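Local coordinates for virulent strain associated lipoprotein (PDB 6FZZ) that is a pFam54 outer-surface lipoprotein that may, like its Borrelia burgdorferi relative BBE31, bind glutathione and aid colonisation of the mammalian host, at residues L56-E61 with K74-L79; Y48-F53 with D107-S112; E156-T161 with K195-E200. All coordinates share one frame; numbering follows the deposited sequence.

Contact 1 (L56-E61 with K74-L79)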
loop_
_atom_site.group_PDB
_atom_site.type_symbol
_atom_site.label_atom_id
_atom_site.label_comp_id
_atom_site.label_asym_id
_atom_site.label_seq_id
_atom_site.Cartn_x
_atom_site.Cartn_y
_atom_site.Cartn_z
ATOM N N LEU A 56 6.707 -14.653 5.503
ATOM C CA LEU A 56 6.626 -13.511 6.402
ATOM C C LEU A 56 6.091 -14.057 7.735
ATOM O O LEU A 56 4.921 -14.431 7.863
ATOM C CB LEU A 56 5.665 -12.485 5.816
ATOM C CG LEU A 56 6.166 -11.678 4.570
ATOM C CD1 LEU A 56 4.974 -10.981 3.915
ATOM C CD2 LEU A 56 7.220 -10.663 4.988
ATOM N N ARG A 57 6.946 -14.123 8.732
ATOM C CA ARG A 57 6.555 -14.717 10.010
ATOM C C ARG A 57 6.664 -13.598 11.048
ATOM O O ARG A 57 7.725 -12.933 11.215
ATOM C CB ARG A 57 7.449 -15.966 10.319
ATOM C CG ARG A 57 7.096 -16.569 11.683
ATOM C CD ARG A 57 7.879 -17.846 12.023
ATOM N NE ARG A 57 7.671 -18.828 10.976
ATOM C CZ ARG A 57 6.574 -19.545 10.794
ATOM N NH1 ARG A 57 5.509 -19.461 11.616
ATOM N NH2 ARG A 57 6.566 -20.388 9.794
ATOM N N TRP A 58 5.574 -13.366 11.768
ATOM C CA TRP A 58 5.593 -12.358 12.843
ATOM C C TRP A 58 6.586 -12.679 13.931
ATOM O O TRP A 58 6.687 -13.841 14.322
ATOM C CB TRP A 58 4.268 -12.288 13.508
ATOM C CG TRP A 58 3.126 -11.780 12.609
ATOM C CD1 TRP A 58 2.345 -12.523 11.817
ATOM C CD2 TRP A 58 2.710 -10.427 12.435
ATOM N NE1 TRP A 58 1.401 -11.747 11.173
ATOM C CE2 TRP A 58 1.625 -10.439 11.503
ATOM C CE3 TRP A 58 3.167 -9.196 12.941
ATOM C CZ2 TRP A 58 0.930 -9.279 11.120
ATOM C CZ3 TRP A 58 2.476 -8.032 12.536
ATOM C CH2 TRP A 58 1.367 -8.098 11.623
ATOM N N HIS A 59 7.291 -11.681 14.469
ATOM C CA HIS A 59 8.241 -11.998 15.539
ATOM C C HIS A 59 7.604 -12.210 16.939
ATOM O O HIS A 59 8.051 -13.063 17.704
ATOM C CB HIS A 59 9.414 -11.018 15.591
ATOM C CG HIS A 59 10.548 -11.530 16.424
ATOM N ND1 HIS A 59 10.746 -11.144 17.732
ATOM C CD2 HIS A 59 11.493 -12.466 16.161
ATOM C CE1 HIS A 59 11.795 -11.780 18.223
ATOM N NE2 HIS A 59 12.254 -12.602 17.297
ATOM N N GLU A 60 6.503 -11.528 17.221
ATOM C CA GLU A 60 5.788 -11.653 18.468
ATOM C C GLU A 60 4.900 -12.887 18.440
ATOM O O GLU A 60 4.391 -13.298 17.348
ATOM C CB GLU A 60 4.923 -10.408 18.726
ATOM C CG GLU A 60 5.603 -9.087 18.359
ATOM C CD GLU A 60 5.732 -8.849 16.835
ATOM O OE1 GLU A 60 4.954 -9.405 16.021
ATOM O OE2 GLU A 60 6.666 -8.125 16.428
ATOM N N GLU A 61 4.706 -13.474 19.623
ATOM C CA GLU A 61 3.844 -14.631 19.810
ATOM C C GLU A 61 2.440 -14.361 19.229
ATOM O O GLU A 61 1.965 -13.264 19.357
ATOM C CB GLU A 61 3.736 -15.014 21.310
ATOM C CG GLU A 61 5.042 -15.529 21.917
ATOM C CD GLU A 61 5.589 -16.806 21.260
ATOM O OE1 GLU A 61 4.784 -17.554 20.695
ATOM O OE2 GLU A 61 6.821 -17.043 21.286
ATOM N N LYS A 74 -4.640 -11.489 8.343
ATOM C CA LYS A 74 -5.673 -11.073 7.397
ATOM C C LYS A 74 -5.571 -9.587 7.043
ATOM O O LYS A 74 -5.665 -9.239 5.855
ATOM C CB LYS A 74 -7.059 -11.380 7.910
ATOM C CG LYS A 74 -7.270 -12.887 8.014
ATOM C CD LYS A 74 -8.693 -13.139 8.455
ATOM C CE LYS A 74 -8.998 -14.593 8.636
ATOM N NZ LYS A 74 -10.416 -14.600 9.092
ATOM N N ALA A 75 -5.331 -8.755 8.054
ATOM C CA ALA A 75 -5.122 -7.297 7.856
ATOM C C ALA A 75 -3.929 -7.022 6.934
ATOM O O ALA A 75 -4.007 -6.187 5.995
ATOM C CB ALA A 75 -4.992 -6.580 9.203
ATOM N N TYR A 76 -2.822 -7.719 7.184
ATOM C CA TYR A 76 -1.575 -7.524 6.412
ATOM C C TYR A 76 -1.904 -7.931 4.960
ATOM O O TYR A 76 -1.547 -7.234 4.016
ATOM C CB TYR A 76 -0.456 -8.405 6.993
ATOM C CG TYR A 76 0.910 -8.211 6.425
ATOM C CD1 TYR A 76 1.201 -8.514 5.080
ATOM C CD2 TYR A 76 1.969 -7.772 7.262
ATOM C CE1 TYR A 76 2.484 -8.332 4.576
ATOM C CE2 TYR A 76 3.230 -7.553 6.746
ATOM C CZ TYR A 76 3.479 -7.861 5.414
ATOM O OH TYR A 76 4.741 -7.673 4.961
ATOM N N ARG A 77 -2.586 -9.071 4.761
ATOM C CA ARG A 77 -2.970 -9.458 3.391
ATOM C C ARG A 77 -3.859 -8.445 2.675
ATOM O O ARG A 77 -3.652 -8.141 1.492
ATOM C CB ARG A 77 -3.638 -10.828 3.364
ATOM C CG ARG A 77 -2.680 -11.902 3.739
ATOM C CD ARG A 77 -3.128 -13.300 3.274
ATOM N NE ARG A 77 -4.485 -13.765 3.719
ATOM C CZ ARG A 77 -4.748 -14.422 4.840
ATOM N NH1 ARG A 77 -3.829 -14.585 5.757
ATOM N NH2 ARG A 77 -5.969 -14.869 5.081
ATOM N N LYS A 78 -4.884 -7.981 3.360
ATOM C CA LYS A 78 -5.760 -6.947 2.840
ATOM C C LYS A 78 -4.964 -5.702 2.430
ATOM O O LYS A 78 -5.213 -5.170 1.382
ATOM C CB LYS A 78 -6.798 -6.582 3.913
ATOM C CG LYS A 78 -7.781 -5.494 3.552
ATOM C CD LYS A 78 -8.626 -5.008 4.741
ATOM C CE LYS A 78 -7.894 -3.948 5.558
ATOM N NZ LYS A 78 -7.540 -2.717 4.779
ATOM N N LEU A 79 -3.989 -5.268 3.242
ATOM C CA LEU A 79 -3.160 -4.093 2.894
ATOM C C LEU A 79 -2.311 -4.428 1.666
ATOM O O LEU A 79 -2.019 -3.544 0.832
ATOM C CB LEU A 79 -2.318 -3.676 4.051
ATOM C CG LEU A 79 -3.119 -3.107 5.263
ATOM C CD1 LEU A 79 -2.233 -2.884 6.459
ATOM C CD2 LEU A 79 -3.822 -1.764 4.945
#

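Contact 2 (Y48-F53 with D107-S112)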
loop_
_atom_site.group_PDB
_atom_site.type_symbol
_atom_site.label_atom_id
_atom_site.label_comp_id
_atom_site.label_asym_id
_atom_site.label_seq_id
_atom_site.Cartn_x
_atom_site.Cartn_y
_atom_site.Cartn_z
ATOM N N TYR A 48 -4.194 -16.031 -4.070
ATOM C CA TYR A 48 -3.873 -15.410 -5.381
ATOM C C TYR A 48 -2.461 -15.709 -5.856
ATOM O O TYR A 48 -1.930 -14.935 -6.650
ATOM C CB TYR A 48 -4.121 -13.856 -5.373
ATOM C CG TYR A 48 -5.520 -13.410 -4.925
ATOM C CD1 TYR A 48 -6.638 -13.521 -5.797
ATOM C CD2 TYR A 48 -5.758 -12.878 -3.661
ATOM C CE1 TYR A 48 -7.881 -13.140 -5.417
ATOM C CE2 TYR A 48 -7.038 -12.502 -3.259
ATOM C CZ TYR A 48 -8.094 -12.607 -4.162
ATOM O OH TYR A 48 -9.372 -12.244 -3.795
ATOM N N GLY A 49 -1.912 -16.837 -5.382
ATOM C CA GLY A 49 -0.616 -17.375 -5.647
ATOM C C GLY A 49 0.523 -16.551 -5.003
ATOM O O GLY A 49 1.682 -16.612 -5.462
ATOM N N ILE A 50 0.192 -15.767 -3.977
ATOM C CA ILE A 50 1.187 -14.936 -3.278
ATOM C C ILE A 50 1.875 -15.768 -2.244
ATOM O O ILE A 50 1.528 -15.768 -1.040
ATOM C CB ILE A 50 0.568 -13.656 -2.667
ATOM C CG1 ILE A 50 -0.002 -12.804 -3.806
ATOM C CG2 ILE A 50 1.640 -12.840 -1.962
ATOM C CD1 ILE A 50 -0.946 -11.674 -3.358
ATOM N N LEU A 51 2.836 -16.536 -2.714
ATOM C CA LEU A 51 3.514 -17.490 -1.839
ATOM C C LEU A 51 4.387 -16.740 -0.828
ATOM O O LEU A 51 4.746 -17.308 0.225
ATOM C CB LEU A 51 4.377 -18.462 -2.633
ATOM C CG LEU A 51 3.755 -19.659 -3.407
ATOM C CD1 LEU A 51 4.899 -20.514 -3.992
ATOM C CD2 LEU A 51 2.874 -20.568 -2.566
ATOM N N ALA A 52 4.706 -15.473 -1.145
ATOM C CA ALA A 52 5.466 -14.596 -0.261
ATOM C C ALA A 52 4.908 -14.501 1.144
ATOM O O ALA A 52 5.689 -14.353 2.155
ATOM C CB ALA A 52 5.590 -13.236 -0.912
ATOM N N PHE A 53 3.571 -14.599 1.254
ATOM C CA PHE A 53 2.923 -14.575 2.567
ATOM C C PHE A 53 3.479 -15.636 3.520
ATOM O O PHE A 53 3.604 -15.402 4.734
ATOM C CB PHE A 53 1.405 -14.725 2.434
ATOM C CG PHE A 53 0.722 -13.555 1.778
ATOM C CD1 PHE A 53 1.162 -12.237 1.988
ATOM C CD2 PHE A 53 -0.412 -13.769 1.022
ATOM C CE1 PHE A 53 0.510 -11.163 1.402
ATOM C CE2 PHE A 53 -1.101 -12.705 0.447
ATOM C CZ PHE A 53 -0.643 -11.402 0.633
ATOM N N ASP A 107 11.660 -6.997 3.201
ATOM C CA ASP A 107 11.895 -5.565 3.089
ATOM C C ASP A 107 10.894 -4.965 2.078
ATOM O O ASP A 107 10.467 -3.841 2.253
ATOM C CB ASP A 107 13.343 -5.258 2.627
ATOM C CG ASP A 107 14.353 -5.310 3.796
ATOM O OD1 ASP A 107 13.974 -5.775 4.868
ATOM O OD2 ASP A 107 15.519 -4.913 3.663
ATOM N N ILE A 108 10.592 -5.681 0.995
ATOM C CA ILE A 108 9.592 -5.184 0.021
ATOM C C ILE A 108 8.185 -5.177 0.655
ATOM O O ILE A 108 7.447 -4.155 0.541
ATOM C CB ILE A 108 9.565 -6.092 -1.255
ATOM C CG1 ILE A 108 10.794 -5.870 -2.087
ATOM C CG2 ILE A 108 8.305 -5.873 -2.084
ATOM C CD1 ILE A 108 10.820 -4.553 -2.882
ATOM N N PHE A 109 7.778 -6.309 1.251
ATOM C CA PHE A 109 6.396 -6.444 1.706
ATOM C C PHE A 109 6.173 -5.630 2.979
ATOM O O PHE A 109 5.198 -4.868 3.070
ATOM C CB PHE A 109 5.944 -7.910 1.865
ATOM C CG PHE A 109 5.554 -8.553 0.549
ATOM C CD1 PHE A 109 6.525 -9.106 -0.293
ATOM C CD2 PHE A 109 4.227 -8.600 0.165
ATOM C CE1 PHE A 109 6.164 -9.677 -1.502
ATOM C CE2 PHE A 109 3.871 -9.197 -1.038
ATOM C CZ PHE A 109 4.842 -9.691 -1.873
ATOM N N ASN A 110 7.076 -5.705 3.939
ATOM C CA ASN A 110 6.820 -4.963 5.186
ATOM C C ASN A 110 6.770 -3.438 4.956
ATOM O O ASN A 110 5.983 -2.702 5.605
ATOM C CB ASN A 110 7.860 -5.306 6.275
ATOM C CG ASN A 110 7.698 -6.712 6.842
ATOM O OD1 ASN A 110 6.646 -7.375 6.752
ATOM N ND2 ASN A 110 8.767 -7.171 7.520
ATOM N N THR A 111 7.639 -2.974 4.076
ATOM C CA THR A 111 7.743 -1.562 3.797
ATOM C C THR A 111 6.471 -1.080 3.090
ATOM O O THR A 111 5.915 -0.056 3.497
ATOM C CB THR A 111 9.048 -1.177 3.020
ATOM O OG1 THR A 111 10.186 -1.623 3.722
ATOM C CG2 THR A 111 9.186 0.323 2.928
ATOM N N SER A 112 6.004 -1.853 2.099
ATOM C CA SER A 112 4.872 -1.528 1.244
ATOM C C SER A 112 3.608 -1.525 2.061
ATOM O O SER A 112 2.769 -0.623 1.940
ATOM C CB SER A 112 4.677 -2.645 0.127
ATOM O OG SER A 112 5.821 -2.670 -0.580
#

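Contact 3 (E156-T161 with K195-E200)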
loop_
_atom_site.group_PDB
_atom_site.type_symbol
_atom_site.label_atom_id
_atom_site.label_comp_id
_atom_site.label_asym_id
_atom_site.label_seq_id
_atom_site.Cartn_x
_atom_site.Cartn_y
_atom_site.Cartn_z
ATOM N N GLU A 156 0.419 5.686 -4.994
ATOM C CA GLU A 156 0.403 5.621 -6.466
ATOM C C GLU A 156 1.826 5.484 -7.105
ATOM O O GLU A 156 2.010 4.744 -8.066
ATOM C CB GLU A 156 -0.287 6.852 -7.023
ATOM C CG GLU A 156 -0.108 7.012 -8.512
ATOM C CD GLU A 156 -1.157 7.895 -9.111
ATOM O OE1 GLU A 156 -1.442 8.971 -8.497
ATOM O OE2 GLU A 156 -1.678 7.513 -10.193
ATOM N N ILE A 157 2.817 6.152 -6.519
ATOM C CA ILE A 157 4.221 6.009 -6.916
ATOM C C ILE A 157 4.744 4.561 -6.713
ATOM O O ILE A 157 5.336 3.975 -7.630
ATOM C CB ILE A 157 5.122 6.988 -6.130
ATOM C CG1 ILE A 157 4.741 8.423 -6.448
ATOM C CG2 ILE A 157 6.605 6.798 -6.468
ATOM C CD1 ILE A 157 4.462 8.686 -7.909
ATOM N N ILE A 158 4.475 3.997 -5.539
ATOM C CA ILE A 158 4.842 2.610 -5.265
ATOM C C ILE A 158 4.135 1.609 -6.174
ATOM O O ILE A 158 4.779 0.728 -6.713
ATOM C CB ILE A 158 4.718 2.271 -3.768
ATOM C CG1 ILE A 158 5.812 3.006 -3.022
ATOM C CG2 ILE A 158 4.846 0.757 -3.484
ATOM C CD1 ILE A 158 7.073 3.263 -3.842
ATOM N N SER A 159 2.822 1.778 -6.343
ATOM C CA SER A 159 2.061 0.950 -7.246
ATOM C C SER A 159 2.660 0.997 -8.634
ATOM O O SER A 159 2.801 -0.069 -9.280
ATOM C CB SER A 159 0.521 1.341 -7.278
ATOM O OG SER A 159 -0.041 0.753 -8.418
ATOM N N LYS A 160 2.989 2.192 -9.138
ATOM C CA LYS A 160 3.636 2.235 -10.455
ATOM C C LYS A 160 5.012 1.593 -10.481
ATOM O O LYS A 160 5.443 1.019 -11.502
ATOM C CB LYS A 160 3.713 3.650 -11.001
ATOM C CG LYS A 160 2.336 4.264 -11.258
ATOM C CD LYS A 160 2.473 5.536 -12.078
ATOM C CE LYS A 160 1.136 6.243 -12.226
ATOM N NZ LYS A 160 1.357 7.712 -12.222
ATOM N N THR A 161 5.750 1.746 -9.399
ATOM C CA THR A 161 7.080 1.130 -9.326
ATOM C C THR A 161 6.953 -0.387 -9.459
ATOM O O THR A 161 7.713 -0.991 -10.180
ATOM C CB THR A 161 7.808 1.547 -8.026
ATOM O OG1 THR A 161 7.900 2.984 -8.024
ATOM C CG2 THR A 161 9.242 0.949 -7.915
ATOM N N LYS A 195 11.002 2.683 0.914
ATOM C CA LYS A 195 11.245 3.040 2.290
ATOM C C LYS A 195 11.152 4.574 2.442
ATOM O O LYS A 195 10.593 5.049 3.426
ATOM C CB LYS A 195 12.618 2.541 2.737
ATOM C CG LYS A 195 12.918 2.770 4.199
ATOM C CD LYS A 195 12.090 1.829 5.066
ATOM C CE LYS A 195 12.346 1.996 6.537
ATOM N NZ LYS A 195 11.524 3.050 7.172
ATOM N N GLU A 196 11.588 5.310 1.433
ATOM C CA GLU A 196 11.453 6.751 1.473
ATOM C C GLU A 196 9.997 7.182 1.426
ATOM O O GLU A 196 9.605 8.102 2.138
ATOM C CB GLU A 196 12.215 7.430 0.341
ATOM C CG GLU A 196 13.725 7.299 0.558
ATOM C CD GLU A 196 14.548 8.184 -0.343
ATOM O OE1 GLU A 196 14.028 8.710 -1.368
ATOM O OE2 GLU A 196 15.727 8.369 0.010
ATOM N N LYS A 197 9.230 6.552 0.548
ATOM C CA LYS A 197 7.827 6.894 0.388
ATOM C C LYS A 197 7.081 6.460 1.640
ATOM O O LYS A 197 6.139 7.113 2.058
ATOM C CB LYS A 197 7.258 6.208 -0.850
ATOM C CG LYS A 197 7.782 6.759 -2.173
ATOM C CD LYS A 197 7.264 8.153 -2.443
ATOM C CE LYS A 197 8.249 8.964 -3.271
ATOM N NZ LYS A 197 7.908 10.396 -3.065
ATOM N N GLN A 198 7.522 5.382 2.268
ATOM C CA GLN A 198 6.902 4.912 3.475
ATOM C C GLN A 198 7.103 5.909 4.618
ATOM O O GLN A 198 6.173 6.224 5.368
ATOM C CB GLN A 198 7.449 3.568 3.918
ATOM C CG GLN A 198 6.914 3.147 5.289
ATOM C CD GLN A 198 7.913 3.343 6.409
ATOM O OE1 GLN A 198 9.086 3.014 6.248
ATOM N NE2 GLN A 198 7.481 3.933 7.511
ATOM N N GLU A 199 8.346 6.371 4.782
ATOM C CA GLU A 199 8.619 7.440 5.729
ATOM C C GLU A 199 7.839 8.734 5.492
ATOM O O GLU A 199 7.387 9.389 6.448
ATOM C CB GLU A 199 10.118 7.702 5.786
ATOM C CG GLU A 199 10.836 6.545 6.457
ATOM C CD GLU A 199 12.364 6.665 6.458
ATOM O OE1 GLU A 199 12.889 7.710 6.116
ATOM O OE2 GLU A 199 13.017 5.691 6.800
ATOM N N GLU A 200 7.753 9.106 4.242
ATOM C CA GLU A 200 6.927 10.217 3.819
ATOM C C GLU A 200 5.436 10.035 4.218
ATOM O O GLU A 200 4.820 10.956 4.760
ATOM C CB GLU A 200 7.122 10.394 2.336
ATOM C CG GLU A 200 6.411 11.576 1.735
ATOM C CD GLU A 200 6.748 11.760 0.254
ATOM O OE1 GLU A 200 7.824 11.265 -0.217
ATOM O OE2 GLU A 200 5.921 12.448 -0.384
#

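Contact 1 (L56-E61 with K74-L79)
The rings of Y76 and W58 meet at a slant, with the benzo part of the indole lying 4.3 Å from the phenol between W58 CZ2 and Y76 CD2. At the diagonally opposite corner of the phenol, L56 touches Y76 through a methyl: L56 CD1 lies 3.7 Å from Y76 CE1 and 3.5 Å from Y76 OH, again approaching obliquely. The second methyl of L56 stays near the same oxygen, with L56 CD2 3.9 Å from Y76 OH, and the two side chains cross at about a right angle. Y76 reaches out to both partners because its CG is anti to the backbone N (chi1 -173°), which carries the ring off the helix toward the loop.

No hydrogen bond crosses between the two segments. The polar atoms of the rings are held by residues nearby: W58 NE1 bonds to S73 OG, and Y76 OH has N110 as its partner. R72 makes a cation-pi contact with the indole, so W58 is held by its edge nitrogen and by a charge as well as by the phenol. The contact thus illustrates how a loop without regular structure can be fixed to a helix by two apolar side chains with one residue between them, helped by a hydrogen bond and a cation-pi contact.

Backbone hydrogen bonds tie L56 to V66 and W58 to E64 within the loop that leads from helix 15-41 to helix 71-83. Y76 stands on the latter helix, and both L56 and Y76 also pack on F109 of helix 105-126, which places the contact where the loop and these two helices converge.

Contact 2 (Y48-F53 with D107-S112)
Apolar contact joins F109 to two side chains of the loop, A52 and I50. The methyl of A52 sits obliquely by the far end of the ring, with A52 CB 3.7 Å from both F109 CE1 and F109 CZ. I50 comes from the same side of the ring plane, farther round the rim, with I50 CG2 4.4 Å from F109 CE2. The ring extends to both because F109 CG is anti to the carbonyl carbon (chi1 -80°). I50 CG2 merely brushes F109; its closer aromatic neighbour is F53, for it lies 3.5 Å above the ring plane of F53, over the centre of that ring.

Hydrogen bonds shape each side without crossing between them. In the loop, I50 is the centre of an inverse gamma turn closed by a weak bond from L51 N to G49 O, and F53 N reaches I50 O at 3.3 Å, leading into the short 3-10 segment. A52 N is bound by S96 OG of helix 89-102. On the helix, T111 OG1 gives a bond of 2.7 Å to D107 O, in the carbonyl plane, the familiar way in which a helical threonine hydroxyl satisfies itself on the preceding turn.

F109 also touches I99, Y76 and L56, so a loop here closes over the apolar core of an all-helical bundle, the fold of this pFam54 lipoprotein.

Contact 3 (E156-T161 with K195-E200)
I158 and K197 form the close part of this contact, and they do so through carbon alone. I158 CD1 comes within 3.9 Å of K197 CG, and I158 CG1 lies 4.1 Å from K197 CB, the isoleucine crossing the first carbons of the lysine at a slant. I158 is buried, being covered in addition by L115 and by I194, so the lysine stem adds one more wall to its apolar surroundings.

The two segments belong to consecutive helices, 138-170 and 180-209, which run roughly antiparallel as a helical hairpin; the second is predicted to be coiled coil. In such a pairing a lysine at the border can lend its methylenes to the interface while its amine turns outward.

The bend of the K197 chain at chi2 (-70°) begins that turn. Farther out, the exposed I157 makes a looser approach, I157 CG2 being 4.2 Å from K197 CE. The amine then leaves the interface altogether and joins its own helix: K197 NZ donates to E200 OE1 over 3.0 Å in a salt bridge, meeting the syn side of the carboxylate but 28° out of its plane.

Contacts 1 and 2 are neighbours that share helix 105-126 as a common support, their centres 10 Å apart. Y76 OH and N110 OD1 make a probable hydrogen bond of 2.6 Å from one to the other, and R77 CD packs 3.5 Å from F53 CE2. Contact 3 lies across the same helix: T111 CG2 is 3.5 Å from K195 CA, although the centres of contacts 2 and 3 are 15 Å apart. Contacts 1 and 3 do not touch, their nearest atoms being about 9 Å apart. Tetraethylene glycol, probably from the crystallisation liquor, is bonded by N110 ND2 and comes within about 3 Å of the Y76 side chain; K74 NZ, 20.6 Å from N110 ND2, also bonds a glycol.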